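Local structure of fatty acid-binding protein homolog (Ascaris suum, 6I8X) at residues T69-H74 with L89-H94; T48-N53 with D63-T68; E20-F25 with T142-K147; N24-L29 with I37-I42. The protein binds fatty acids inside a beta-barrel and may sequester toxic fatty acids and their peroxidation products or maintain the lipid layer of the eggshell. One frame throughout, in Å; residues are numbered along the deposited sequence.

Contact 1: T69-H74 with L89-H94; sequences TKKDTH and LDSTQH. With TAM (tris(hydroxyethyl)aminomethane), chain L.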
# COMPACT_ATOMS: atom_id res chain seq x y z
N THR A 69 6.88 -10.64 -7.66
CA THR A 69 7.70 -11.53 -8.51
C THR A 69 9.18 -11.18 -8.36
O THR A 69 10.01 -12.09 -8.26
CB THR A 69 7.24 -11.40 -9.97
OG1 THR A 69 5.86 -11.77 -10.06
CG2 THR A 69 8.08 -12.22 -10.93
N LYS A 70 9.51 -9.88 -8.26
CA LYS A 70 10.91 -9.49 -8.11
C LYS A 70 11.19 -8.82 -6.76
O LYS A 70 11.50 -9.51 -5.79
CB LYS A 70 11.36 -8.65 -9.33
CG LYS A 70 11.66 -9.53 -10.54
CD LYS A 70 12.91 -10.45 -10.23
CE LYS A 70 13.24 -11.32 -11.39
NZ LYS A 70 14.29 -12.29 -11.06
N LYS A 71 11.05 -7.51 -6.66
CA LYS A 71 11.28 -6.74 -5.45
C LYS A 71 10.25 -7.01 -4.37
O LYS A 71 9.07 -7.06 -4.65
CB LYS A 71 11.27 -5.22 -5.82
CG LYS A 71 11.69 -4.24 -4.71
CD LYS A 71 13.12 -4.43 -4.28
CE LYS A 71 13.52 -3.40 -3.26
NZ LYS A 71 14.92 -3.64 -2.85
N ASP A 72 10.71 -7.12 -3.11
CA ASP A 72 9.85 -7.23 -1.93
C ASP A 72 10.16 -6.08 -0.99
O ASP A 72 11.29 -5.63 -0.94
CB ASP A 72 10.05 -8.57 -1.21
CG ASP A 72 9.76 -9.81 -2.05
OD1 ASP A 72 8.87 -9.74 -2.94
OD2 ASP A 72 10.44 -10.85 -1.84
N THR A 73 9.14 -5.56 -0.28
CA THR A 73 9.29 -4.52 0.75
C THR A 73 8.80 -5.08 2.08
O THR A 73 7.96 -5.97 2.11
CB THR A 73 8.67 -3.15 0.38
OG1 THR A 73 7.25 -3.23 0.30
CG2 THR A 73 9.24 -2.57 -0.88
N HIS A 74 9.40 -4.62 3.18
CA HIS A 74 9.09 -5.10 4.53
C HIS A 74 9.17 -3.91 5.48
O HIS A 74 10.27 -3.49 5.87
CB HIS A 74 10.06 -6.21 4.98
CG HIS A 74 10.33 -7.27 3.95
ND1 HIS A 74 9.60 -8.45 3.92
CD2 HIS A 74 11.27 -7.30 2.98
CE1 HIS A 74 10.12 -9.16 2.93
NE2 HIS A 74 11.12 -8.51 2.33
N LEU A 89 9.24 -0.25 -3.48
CA LEU A 89 9.29 -1.23 -4.58
C LEU A 89 10.13 -0.79 -5.79
O LEU A 89 10.57 -1.64 -6.57
CB LEU A 89 7.87 -1.63 -5.02
CG LEU A 89 7.09 -2.57 -4.09
CD1 LEU A 89 5.64 -2.65 -4.52
CD2 LEU A 89 7.72 -3.96 -4.02
N ASP A 90 10.40 0.52 -5.92
CA ASP A 90 11.22 1.09 -6.97
C ASP A 90 12.71 1.06 -6.59
O ASP A 90 13.54 1.58 -7.35
CB ASP A 90 10.72 2.51 -7.30
CG ASP A 90 10.77 3.53 -6.17
OD1 ASP A 90 11.14 3.16 -5.04
OD2 ASP A 90 10.44 4.72 -6.43
N SER A 91 13.04 0.45 -5.42
CA SER A 91 14.39 0.30 -4.84
C SER A 91 15.01 1.61 -4.36
O SER A 91 16.24 1.71 -4.23
CB SER A 91 15.34 -0.45 -5.77
OG SER A 91 14.95 -1.81 -5.88
N THR A 92 14.17 2.60 -4.07
CA THR A 92 14.61 3.89 -3.56
C THR A 92 13.99 4.12 -2.17
O THR A 92 13.05 3.42 -1.78
CB THR A 92 14.26 5.03 -4.56
OG1 THR A 92 12.84 5.25 -4.55
CG2 THR A 92 14.77 4.77 -5.99
N GLN A 93 14.50 5.12 -1.44
CA GLN A 93 14.01 5.52 -0.13
C GLN A 93 12.81 6.43 -0.28
O GLN A 93 12.83 7.36 -1.10
CB GLN A 93 15.12 6.24 0.66
CG GLN A 93 16.31 5.35 1.01
CD GLN A 93 15.95 4.37 2.08
OE1 GLN A 93 15.67 4.74 3.22
NE2 GLN A 93 15.95 3.10 1.73
N HIS A 94 11.76 6.18 0.49
CA HIS A 94 10.53 6.96 0.49
C HIS A 94 10.17 7.26 1.92
O HIS A 94 10.49 6.46 2.80
CB HIS A 94 9.33 6.15 -0.11
CG HIS A 94 9.29 5.98 -1.60
ND1 HIS A 94 8.14 5.55 -2.24
CD2 HIS A 94 10.27 6.15 -2.53
CE1 HIS A 94 8.45 5.47 -3.52
NE2 HIS A 94 9.71 5.84 -3.75
C TAM L . 18.20 -13.74 -12.96
C1 TAM L . 18.51 -13.60 -14.50
C2 TAM L . 17.23 -14.90 -12.74
C3 TAM L . 19.52 -14.06 -12.15
C4 TAM L . 17.70 -12.61 -15.30
C5 TAM L . 15.95 -14.93 -13.54
C6 TAM L . 19.59 -13.55 -10.73
N TAM L . 17.50 -12.52 -12.51
O4 TAM L . 17.93 -11.30 -14.83
O5 TAM L . 15.17 -13.79 -13.27
O6 TAM L . 18.32 -13.50 -10.08
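Lys-71 and Thr-73 meet Leu-89 and Ser-91 mostly through aliphatic groups; the flat groups stand beside them, in the turn after Leu-89 and at the start of the strand that follows. The Asp-90 carboxylate receives Thr-92 OG1 (2.7 Å to Asp-90 OD1) and Thr-92 N on that same oxygen, both over one face of its plane. His-94 NE2 meets Asp-90 OD2 on the syn side, 3.0 Å away, with the acceptor tilted 18° from the imidazole plane. The His-94 ring also meets that of His-110 nearly at a right angle. Aspartate suits this place because its short carboxylate can close an Asx turn and still hold a histidine.

Across the contact, Lys-71 lays its methylenes against the turn: CG is 3.4 Å from Leu-89 O and CE 3.4 Å from Ser-91 OG, while NZ forms a salt bridge with Glu-87. Leu-89 extends CD2 to 3.8 Å from Thr-73 CG2, the two side chains crossing at about a right angle. Lys-70 NZ donates to O5 of a tris(hydroxyethyl)aminomethane molecule at 2.8 Å. Two apposed turns of this kind border the portal of fatty acid-binding proteins, and Leu-89 here lines the vaccenic acid pocket.

Contact 2: T48-N53 with D63-T68; sequences TKKFRN and DMENLT. With VCA (vaccenic acid), chain C; EDO (1,2-ethanediol), chain G.
Thr-48 pairs with Leu-67 in an antiparallel hydrogen-bonded pair, its N donating to Leu-67 O at 2.8 Å and its O accepting from Leu-67 N. Lys-49 follows on the interior face, beside Asn-66 and pointing the same way. A bend at its last torsion (chi4 -81°) turns NZ onto a lone pair of Asn-66 OD1, 2.8 Å off and in the amide plane. The same NZ donates to vaccenic acid O2 at 3.1 Å and bonds Tyr-124 OH; a lysine suits the place, since its long chain carries a positive ammonium to the acid end of the ligand. Lys-50 returns to the outer face and rests CD 3.5 Å from Glu-65 OE1, its ammonium beyond salt-bridge range. Phe-51 points inward, and Met-64 CE lies 3.5 Å from its CZ; the sulfur stands farther off above the ring face, a Met-aromatic contact. Arg-52 faces outward, where NE bridges to Asp-63 OD2 at 3.1 Å and NH1 weakly to Glu-65 OE1. Its guanidinium is nearly upright to both carboxylates, with Asp-63 CB over one face. Asp-63 OD2 also accepts from Ala-55 N, and Glu-65 OE2 from His-74.

This hairpin lies in the barrel sheet between strand 15-23, flanking 48-53, and strand 72-78, flanking 63-68; Phe-98 of strand 93-100 packs on Phe-51 and Met-64 from within.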
# COMPACT_ATOMS: atom_id res chain seq x y z
N THR A 48 1.43 -10.08 -3.45
CA THR A 48 0.84 -10.56 -2.22
C THR A 48 1.11 -9.50 -1.16
O THR A 48 2.27 -9.15 -0.91
CB THR A 48 1.40 -11.94 -1.81
OG1 THR A 48 0.96 -12.92 -2.75
CG2 THR A 48 0.93 -12.33 -0.43
N LYS A 49 0.04 -8.99 -0.55
CA LYS A 49 0.14 -7.99 0.51
C LYS A 49 -0.13 -8.64 1.84
O LYS A 49 -0.99 -9.50 1.93
CB LYS A 49 -0.83 -6.82 0.25
CG LYS A 49 -0.34 -5.89 -0.85
CD LYS A 49 -1.26 -4.69 -1.03
CE LYS A 49 -0.86 -3.85 -2.22
NZ LYS A 49 0.25 -2.95 -1.92
N LYS A 50 0.64 -8.29 2.85
CA LYS A 50 0.46 -8.84 4.19
C LYS A 50 0.44 -7.72 5.17
O LYS A 50 1.30 -6.86 5.11
CB LYS A 50 1.57 -9.85 4.56
CG LYS A 50 1.55 -11.12 3.75
CD LYS A 50 2.61 -12.12 4.27
CE LYS A 50 2.51 -13.44 3.57
NZ LYS A 50 3.68 -14.32 3.85
N PHE A 51 -0.57 -7.70 6.01
CA PHE A 51 -0.74 -6.73 7.10
C PHE A 51 -0.92 -7.54 8.37
O PHE A 51 -1.74 -8.46 8.41
CB PHE A 51 -1.99 -5.87 6.87
CG PHE A 51 -1.91 -4.86 5.75
CD1 PHE A 51 -2.25 -5.21 4.45
CD2 PHE A 51 -1.54 -3.54 6.01
CE1 PHE A 51 -2.22 -4.27 3.41
CE2 PHE A 51 -1.49 -2.60 4.97
CZ PHE A 51 -1.86 -2.96 3.68
N ARG A 52 -0.12 -7.25 9.39
CA ARG A 52 -0.26 -7.92 10.68
C ARG A 52 0.05 -6.97 11.84
O ARG A 52 0.67 -5.93 11.62
CB ARG A 52 0.63 -9.18 10.73
CG ARG A 52 2.13 -8.90 10.73
CD ARG A 52 2.91 -10.16 11.01
NE ARG A 52 4.36 -9.93 10.98
CZ ARG A 52 5.13 -10.06 9.91
NH1 ARG A 52 4.60 -10.42 8.74
NH2 ARG A 52 6.43 -9.83 9.99
N ASN A 53 -0.32 -7.38 13.08
CA ASN A 53 0.05 -6.70 14.32
C ASN A 53 1.57 -6.91 14.38
O ASN A 53 2.04 -7.97 13.97
CB ASN A 53 -0.60 -7.37 15.53
CG ASN A 53 -2.10 -7.20 15.60
OD1 ASN A 53 -2.58 -6.12 15.89
ND2 ASN A 53 -2.86 -8.23 15.30
N ASP A 63 3.06 -4.40 10.96
CA ASP A 63 4.01 -4.80 9.93
C ASP A 63 3.23 -4.95 8.63
O ASP A 63 2.09 -5.41 8.63
CB ASP A 63 4.71 -6.13 10.25
CG ASP A 63 5.46 -6.17 11.55
OD1 ASP A 63 5.95 -5.10 11.99
OD2 ASP A 63 5.58 -7.27 12.13
N MET A 64 3.84 -4.57 7.54
CA MET A 64 3.25 -4.79 6.23
C MET A 64 4.35 -5.19 5.25
O MET A 64 5.48 -4.70 5.30
CB MET A 64 2.32 -3.65 5.74
CG MET A 64 2.94 -2.66 4.77
SD MET A 64 2.93 -3.11 2.99
CE MET A 64 1.38 -2.53 2.50
N GLU A 65 4.00 -6.10 4.37
CA GLU A 65 4.90 -6.61 3.34
C GLU A 65 4.22 -6.51 2.01
O GLU A 65 3.03 -6.78 1.89
CB GLU A 65 5.25 -8.09 3.62
CG GLU A 65 5.98 -8.32 4.93
CD GLU A 65 6.43 -9.74 5.20
OE1 GLU A 65 5.56 -10.61 5.44
OE2 GLU A 65 7.66 -9.97 5.21
N ASN A 66 5.00 -6.19 0.99
CA ASN A 66 4.60 -6.24 -0.40
C ASN A 66 5.53 -7.27 -0.99
O ASN A 66 6.73 -7.01 -1.08
CB ASN A 66 4.84 -4.92 -1.11
CG ASN A 66 3.67 -4.00 -1.07
OD1 ASN A 66 2.57 -4.36 -1.44
ND2 ASN A 66 3.92 -2.77 -0.68
N LEU A 67 5.00 -8.45 -1.31
CA LEU A 67 5.76 -9.56 -1.90
C LEU A 67 5.40 -9.64 -3.37
O LEU A 67 4.23 -9.84 -3.70
CB LEU A 67 5.47 -10.90 -1.16
CG LEU A 67 5.63 -10.89 0.38
CD1 LEU A 67 5.30 -12.26 0.97
CD2 LEU A 67 7.06 -10.43 0.82
N THR A 68 6.36 -9.38 -4.25
CA THR A 68 6.10 -9.42 -5.70
C THR A 68 7.04 -10.42 -6.36
O THR A 68 7.89 -10.99 -5.68
CB THR A 68 6.08 -8.01 -6.38
OG1 THR A 68 7.39 -7.66 -6.80
CG2 THR A 68 5.48 -6.89 -5.47
O2 VCA C . 1.65 -1.82 -4.45
C1 VCA C . 1.52 -2.61 -5.50
O1 VCA C . 0.79 -3.57 -5.51
C2 VCA C . 2.35 -2.21 -6.68
C3 VCA C . 2.96 -3.36 -7.48
C4 VCA C . 4.06 -2.91 -8.41
C5 VCA C . 4.61 -3.98 -9.34
C6 VCA C . 5.76 -4.77 -8.75
C7 VCA C . 6.15 -5.95 -9.61
C8 VCA C . 7.06 -5.68 -10.80
C9 VCA C . 8.53 -5.60 -10.46
C10 VCA C . 9.40 -5.20 -11.66
C11 VCA C . 10.64 -4.45 -11.28
C12 VCA C . 10.69 -3.22 -10.80
C13 VCA C . 9.52 -2.33 -10.53
C14 VCA C . 9.90 -0.88 -10.21
C15 VCA C . 8.72 0.06 -10.09
C16 VCA C . 7.69 -0.30 -9.03
C17 VCA C . 6.57 0.72 -8.89
C18 VCA C . 5.76 0.56 -7.64
C1 EDO G . 2.91 -15.72 -1.62
O1 EDO G . 3.54 -15.01 -2.68
C2 EDO G . 1.76 -16.63 -2.10
O2 EDO G . 0.48 -16.09 -1.75

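Contact 3: E20-F25 with T142-K147; sequences ERDENF and TSRYYK. With VCA (vaccenic acid), chain C.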
# COMPACT_ATOMS: atom_id res chain seq x y z
N GLU A 20 -5.49 -10.42 -7.79
CA GLU A 20 -6.29 -11.24 -8.69
C GLU A 20 -6.61 -10.56 -10.03
O GLU A 20 -6.59 -11.21 -11.06
CB GLU A 20 -7.61 -11.60 -7.96
CG GLU A 20 -7.81 -13.10 -7.83
CD GLU A 20 -9.20 -13.59 -7.44
OE1 GLU A 20 -10.20 -12.90 -7.75
OE2 GLU A 20 -9.27 -14.70 -6.88
N ARG A 21 -6.94 -9.27 -10.00
CA ARG A 21 -7.33 -8.47 -11.16
C ARG A 21 -7.29 -6.99 -10.84
O ARG A 21 -7.24 -6.62 -9.69
CB ARG A 21 -8.75 -8.87 -11.68
CG ARG A 21 -9.89 -8.61 -10.70
CD ARG A 21 -11.24 -8.86 -11.34
NE ARG A 21 -12.35 -8.50 -10.45
CZ ARG A 21 -13.01 -7.34 -10.48
NH1 ARG A 21 -12.68 -6.40 -11.36
NH2 ARG A 21 -14.00 -7.11 -9.63
N ASP A 22 -7.35 -6.16 -11.85
CA ASP A 22 -7.36 -4.72 -11.73
C ASP A 22 -8.16 -4.13 -12.87
O ASP A 22 -8.62 -4.86 -13.75
CB ASP A 22 -5.92 -4.17 -11.69
CG ASP A 22 -5.00 -4.64 -12.81
OD1 ASP A 22 -5.51 -4.99 -13.89
OD2 ASP A 22 -3.79 -4.58 -12.63
N GLU A 23 -8.36 -2.81 -12.85
CA GLU A 23 -9.12 -2.07 -13.85
C GLU A 23 -8.34 -0.82 -14.16
O GLU A 23 -7.96 -0.12 -13.22
CB GLU A 23 -10.48 -1.62 -13.26
CG GLU A 23 -11.56 -2.68 -13.19
CD GLU A 23 -12.73 -2.37 -12.26
OE1 GLU A 23 -13.49 -3.31 -11.94
OE2 GLU A 23 -12.88 -1.19 -11.84
N ASN A 24 -8.10 -0.54 -15.46
CA ASN A 24 -7.42 0.68 -15.92
C ASN A 24 -6.00 0.88 -15.37
O ASN A 24 -5.53 2.02 -15.28
CB ASN A 24 -8.32 1.92 -15.63
CG ASN A 24 -8.12 3.06 -16.62
OD1 ASN A 24 -7.88 2.84 -17.82
ND2 ASN A 24 -8.12 4.28 -16.13
N PHE A 25 -5.29 -0.21 -14.99
CA PHE A 25 -3.93 -0.05 -14.44
C PHE A 25 -2.93 0.47 -15.49
O PHE A 25 -2.07 1.27 -15.15
CB PHE A 25 -3.42 -1.33 -13.74
CG PHE A 25 -2.19 -1.17 -12.86
CD1 PHE A 25 -2.07 -0.07 -12.00
CD2 PHE A 25 -1.19 -2.14 -12.84
CE1 PHE A 25 -0.94 0.07 -11.18
CE2 PHE A 25 -0.07 -2.00 -12.01
CZ PHE A 25 0.04 -0.91 -11.18
N THR A 142 -7.50 4.04 -11.09
CA THR A 142 -7.33 2.58 -11.18
C THR A 142 -7.71 1.90 -9.85
O THR A 142 -7.56 2.51 -8.80
CB THR A 142 -5.90 2.21 -11.67
OG1 THR A 142 -5.85 0.80 -11.88
CG2 THR A 142 -4.79 2.62 -10.68
N SER A 143 -8.22 0.67 -9.93
CA SER A 143 -8.59 -0.18 -8.79
C SER A 143 -7.91 -1.53 -9.00
O SER A 143 -7.95 -2.05 -10.10
CB SER A 143 -10.10 -0.37 -8.70
OG SER A 143 -10.67 0.82 -8.23
N ARG A 144 -7.27 -2.06 -7.96
CA ARG A 144 -6.55 -3.35 -7.99
C ARG A 144 -7.22 -4.17 -6.90
O ARG A 144 -7.39 -3.68 -5.78
CB ARG A 144 -5.04 -3.15 -7.67
CG ARG A 144 -4.29 -2.17 -8.59
CD ARG A 144 -3.48 -2.91 -9.65
NE ARG A 144 -2.17 -3.27 -9.15
CZ ARG A 144 -1.36 -4.17 -9.71
NH1 ARG A 144 -1.72 -4.80 -10.82
NH2 ARG A 144 -0.18 -4.41 -9.17
N TYR A 145 -7.63 -5.40 -7.25
CA TYR A 145 -8.39 -6.34 -6.41
C TYR A 145 -7.52 -7.47 -5.87
O TYR A 145 -6.98 -8.25 -6.64
CB TYR A 145 -9.64 -6.86 -7.19
CG TYR A 145 -10.55 -5.72 -7.62
CD1 TYR A 145 -10.30 -5.01 -8.80
CD2 TYR A 145 -11.61 -5.30 -6.83
CE1 TYR A 145 -11.08 -3.92 -9.17
CE2 TYR A 145 -12.42 -4.23 -7.20
CZ TYR A 145 -12.15 -3.54 -8.37
OH TYR A 145 -12.94 -2.49 -8.75
N TYR A 146 -7.40 -7.54 -4.53
CA TYR A 146 -6.60 -8.53 -3.77
C TYR A 146 -7.53 -9.40 -2.95
O TYR A 146 -8.27 -8.91 -2.08
CB TYR A 146 -5.61 -7.83 -2.81
CG TYR A 146 -4.57 -6.98 -3.49
CD1 TYR A 146 -4.88 -5.70 -3.96
CD2 TYR A 146 -3.25 -7.41 -3.59
CE1 TYR A 146 -3.92 -4.91 -4.59
CE2 TYR A 146 -2.27 -6.61 -4.18
CZ TYR A 146 -2.62 -5.37 -4.70
OH TYR A 146 -1.68 -4.58 -5.30
N LYS A 147 -7.54 -10.67 -3.27
CA LYS A 147 -8.38 -11.68 -2.66
C LYS A 147 -7.79 -12.07 -1.32
O LYS A 147 -6.61 -12.42 -1.26
CB LYS A 147 -8.51 -12.88 -3.62
CG LYS A 147 -9.39 -14.03 -3.15
CD LYS A 147 -10.84 -13.87 -3.58
CE LYS A 147 -11.65 -15.13 -3.40
NZ LYS A 147 -12.08 -15.31 -2.00
O2 VCA C . 1.65 -1.82 -4.45
C1 VCA C . 1.52 -2.61 -5.50
O1 VCA C . 0.79 -3.57 -5.51
C2 VCA C . 2.35 -2.21 -6.68
C3 VCA C . 2.96 -3.36 -7.48
C4 VCA C . 4.06 -2.91 -8.41
C5 VCA C . 4.61 -3.98 -9.34
C6 VCA C . 5.76 -4.77 -8.75
C7 VCA C . 6.15 -5.95 -9.61
C8 VCA C . 7.06 -5.68 -10.80
C9 VCA C . 8.53 -5.60 -10.46
C10 VCA C . 9.40 -5.20 -11.66
C11 VCA C . 10.64 -4.45 -11.28
C12 VCA C . 10.69 -3.22 -10.80
C13 VCA C . 9.52 -2.33 -10.53
C14 VCA C . 9.90 -0.88 -10.21
C15 VCA C . 8.72 0.06 -10.09
C16 VCA C . 7.69 -0.30 -9.03
C17 VCA C . 6.57 0.72 -8.89
C18 VCA C . 5.76 0.56 -7.64
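Backbone bonds join Glu-20 and Arg-21 to Tyr-145: Glu-20 N donates to Tyr-145 O at 2.9 Å and Tyr-145 N to Arg-21 O at 2.8 Å. Two residues facing one make a classic beta bulge. Glu-23 N donates to Ser-143 O, and Glu-23 O takes Thr-142 OG1 at 2.7 Å and, weakly, Ser-143 N; with OG1 anti to its own backbone N (chi1 -174°), Thr-142 reaches back to the strand end.

Strands 15-23 and 140-148, the first and last of the chain, pair here and so help close the barrel of the fatty acid-binding protein fold.

Salt bridges lie on both faces of the sheet. Inside, Arg-144 NH1 meets Asp-22 OD2 on the anti side at 2.8 Å, close to the guanidinium plane. Outside, Arg-21 NH1 bridges to Glu-23 OE1 along the same strand, and Tyr-145 OH adds a weak hydrogen bond to Glu-23 OE2.

Cation-pi stacking uses the same two arginines, whose flat cations can bind at their edge and lie on a ring at once. The Arg-21 guanidinium covers one face of Tyr-145, centres 4.0 Å apart and planes at 16°. Arg-144, bent at chi2 and chi3, lies flat on Phe-25 at 3.9 Å between centres and places CD over the ring as a CH-pi contact. Tyr-146 OH is 2.7 Å from vaccenic acid O1, and Arg-144 NH2 is 3.7 Å from its C3.

Contact 4: N24-L29 with I37-I42; sequences NFDEYL and IMRQVI. With VCA (vaccenic acid), chain C.
Asp-26 OD1 has three partners: Arg-39 NE, a water and Lys-43 NZ. The two helices so clasped, 25-31 and 36-43, form the helix-turn-helix lid of the fatty acid-binding protein fold; the axes of their short segments lie 10.1 Å apart at closest, at 136° between their directions. The arginine NE comes to Asp-26 OD1 at 2.8 Å from above the carboxylate plane, 42° out of it; the oxygen lies near the guanidinium plane, and the two planes stand almost perpendicular. The water donates to Asp-26 OD1 and accepts from Arg-39 NH2 (2.8 Å to the water oxygen), closing a small ring of bonds, while Arg-39 NH1 bonds Tyr-34 O. Arginine suits this place because its NE, NH2 and NH1 serve the aspartate, the water and Tyr-34 O separately.

Toward the ligand the packing is apolar. Leu-29 CB meets Arg-39 CG at 3.7 Å, using the aliphatic part of that chain as a cover. Leucine and isoleucine bring branched methyls into the interface, where Leu-29 CD1 touches Ile-42 CG2 at 3.8 Å and overhangs the rim of the Phe-25 ring. Ile-42 CG2 is 3.9 Å from Phe-25 CE2 and 3.8 Å from C5 of vaccenic acid.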
# COMPACT_ATOMS: atom_id res chain seq x y z
N ASN A 24 -8.10 -0.54 -15.46
CA ASN A 24 -7.42 0.68 -15.92
C ASN A 24 -6.00 0.88 -15.37
O ASN A 24 -5.53 2.02 -15.28
CB ASN A 24 -8.32 1.92 -15.63
CG ASN A 24 -8.12 3.06 -16.62
OD1 ASN A 24 -7.88 2.84 -17.82
ND2 ASN A 24 -8.12 4.28 -16.13
N PHE A 25 -5.29 -0.21 -14.99
CA PHE A 25 -3.93 -0.05 -14.44
C PHE A 25 -2.93 0.47 -15.49
O PHE A 25 -2.07 1.27 -15.15
CB PHE A 25 -3.42 -1.33 -13.74
CG PHE A 25 -2.19 -1.17 -12.86
CD1 PHE A 25 -2.07 -0.07 -12.00
CD2 PHE A 25 -1.19 -2.14 -12.84
CE1 PHE A 25 -0.94 0.07 -11.18
CE2 PHE A 25 -0.07 -2.00 -12.01
CZ PHE A 25 0.04 -0.91 -11.18
N ASP A 26 -3.09 0.08 -16.75
CA ASP A 26 -2.22 0.52 -17.85
C ASP A 26 -2.24 2.04 -18.09
O ASP A 26 -1.18 2.64 -18.20
CB ASP A 26 -2.53 -0.22 -19.15
CG ASP A 26 -1.52 0.11 -20.23
OD1 ASP A 26 -0.46 -0.53 -20.24
OD2 ASP A 26 -1.77 1.06 -21.03
N GLU A 27 -3.42 2.63 -18.22
CA GLU A 27 -3.51 4.08 -18.45
C GLU A 27 -2.96 4.86 -17.25
O GLU A 27 -2.36 5.92 -17.44
CB GLU A 27 -4.94 4.52 -18.84
CG GLU A 27 -5.00 5.80 -19.68
CD GLU A 27 -4.17 5.90 -20.95
OE1 GLU A 27 -3.90 4.86 -21.60
OE2 GLU A 27 -3.80 7.04 -21.32
N TYR A 28 -3.15 4.32 -16.03
CA TYR A 28 -2.63 4.91 -14.80
C TYR A 28 -1.11 4.93 -14.84
O TYR A 28 -0.53 5.95 -14.50
CB TYR A 28 -3.12 4.14 -13.54
CG TYR A 28 -2.31 4.51 -12.31
CD1 TYR A 28 -2.60 5.67 -11.59
CD2 TYR A 28 -1.21 3.75 -11.92
CE1 TYR A 28 -1.85 6.02 -10.46
CE2 TYR A 28 -0.43 4.12 -10.83
CZ TYR A 28 -0.77 5.24 -10.09
OH TYR A 28 -0.02 5.58 -8.99
N LEU A 29 -0.48 3.79 -15.20
CA LEU A 29 0.98 3.66 -15.29
C LEU A 29 1.55 4.58 -16.36
O LEU A 29 2.63 5.14 -16.19
CB LEU A 29 1.43 2.20 -15.51
CG LEU A 29 1.17 1.22 -14.36
CD1 LEU A 29 1.46 -0.20 -14.80
CD2 LEU A 29 2.00 1.58 -13.09
N ILE A 37 7.42 -1.22 -22.06
CA ILE A 37 8.18 -2.34 -21.48
C ILE A 37 7.99 -2.42 -19.97
O ILE A 37 7.61 -3.48 -19.44
CB ILE A 37 9.67 -2.25 -21.93
CG1 ILE A 37 9.81 -2.50 -23.47
CG2 ILE A 37 10.55 -3.20 -21.11
CD1 ILE A 37 11.21 -2.30 -24.07
N MET A 38 8.21 -1.28 -19.27
CA MET A 38 8.06 -1.16 -17.83
C MET A 38 6.65 -1.41 -17.39
O MET A 38 6.46 -2.12 -16.41
CB MET A 38 8.59 0.19 -17.30
CG MET A 38 10.11 0.26 -17.20
SD MET A 38 10.97 -1.20 -16.52
CE MET A 38 10.49 -1.09 -14.76
N ARG A 39 5.66 -0.91 -18.13
CA ARG A 39 4.24 -1.15 -17.81
C ARG A 39 3.88 -2.62 -17.85
O ARG A 39 3.16 -3.07 -16.98
CB ARG A 39 3.30 -0.39 -18.77
CG ARG A 39 3.23 1.09 -18.51
CD ARG A 39 1.99 1.73 -19.12
NE ARG A 39 1.69 1.24 -20.47
CZ ARG A 39 2.14 1.80 -21.59
NH1 ARG A 39 2.96 2.83 -21.54
NH2 ARG A 39 1.79 1.30 -22.76
N GLN A 40 4.37 -3.37 -18.85
CA GLN A 40 4.04 -4.80 -18.95
C GLN A 40 4.51 -5.56 -17.75
O GLN A 40 3.74 -6.36 -17.24
CB GLN A 40 4.63 -5.46 -20.23
CG GLN A 40 4.27 -4.84 -21.57
CD GLN A 40 2.84 -4.32 -21.69
OE1 GLN A 40 2.58 -3.10 -21.64
NE2 GLN A 40 1.89 -5.24 -21.81
N VAL A 41 5.76 -5.31 -17.29
CA VAL A 41 6.38 -6.05 -16.18
C VAL A 41 5.77 -5.62 -14.87
O VAL A 41 5.53 -6.47 -14.01
CB VAL A 41 7.96 -6.07 -16.17
CG1 VAL A 41 8.51 -6.75 -17.42
CG2 VAL A 41 8.58 -4.69 -15.98
N ILE A 42 5.42 -4.32 -14.74
CA ILE A 42 4.75 -3.83 -13.53
C ILE A 42 3.33 -4.40 -13.40
O ILE A 42 2.93 -4.82 -12.30
CB ILE A 42 4.75 -2.28 -13.42
CG1 ILE A 42 6.19 -1.76 -13.18
CG2 ILE A 42 3.77 -1.80 -12.30
CD1 ILE A 42 6.44 -0.27 -13.59
O2 VCA C . 1.65 -1.82 -4.45
C1 VCA C . 1.52 -2.61 -5.50
O1 VCA C . 0.79 -3.57 -5.51
C2 VCA C . 2.35 -2.21 -6.68
C3 VCA C . 2.96 -3.36 -7.48
C4 VCA C . 4.06 -2.91 -8.41
C5 VCA C . 4.61 -3.98 -9.34
C6 VCA C . 5.76 -4.77 -8.75
C7 VCA C . 6.15 -5.95 -9.61
C8 VCA C . 7.06 -5.68 -10.80
C9 VCA C . 8.53 -5.60 -10.46
C10 VCA C . 9.40 -5.20 -11.66
C11 VCA C . 10.64 -4.45 -11.28
C12 VCA C . 10.69 -3.22 -10.80
C13 VCA C . 9.52 -2.33 -10.53
C14 VCA C . 9.90 -0.88 -10.21
C15 VCA C . 8.72 0.06 -10.09
C16 VCA C . 7.69 -0.30 -9.03
C17 VCA C . 6.57 0.72 -8.89
C18 VCA C . 5.76 0.56 -7.64
O HOH W 1 0.25 -1.04 -22.76

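Overall arrangement
The four contacts are arranged around one vaccenic acid molecule. Contacts 2 and 3 hold its carboxyl end and touch each other there, Lys-49 CE lying 3.3 Å from Tyr-146 OH, though their centres are 17 Å apart. Contacts 1 and 4, about 7 Å apart at their nearest atoms, flank the chain of the ligand, which folds back on itself near the portal; Leu-89 of contact 1 and the lid helix 36-43 of contact 4 line it. Contact 4 continues directly from contact 3, with which it shares Asn-24 and Phe-25. Strands 62-68 and 72-78 join contact 2 to contact 1, where His-74 ND1 hydrogen-bonds Glu-65 OE2 at 2.8 Å.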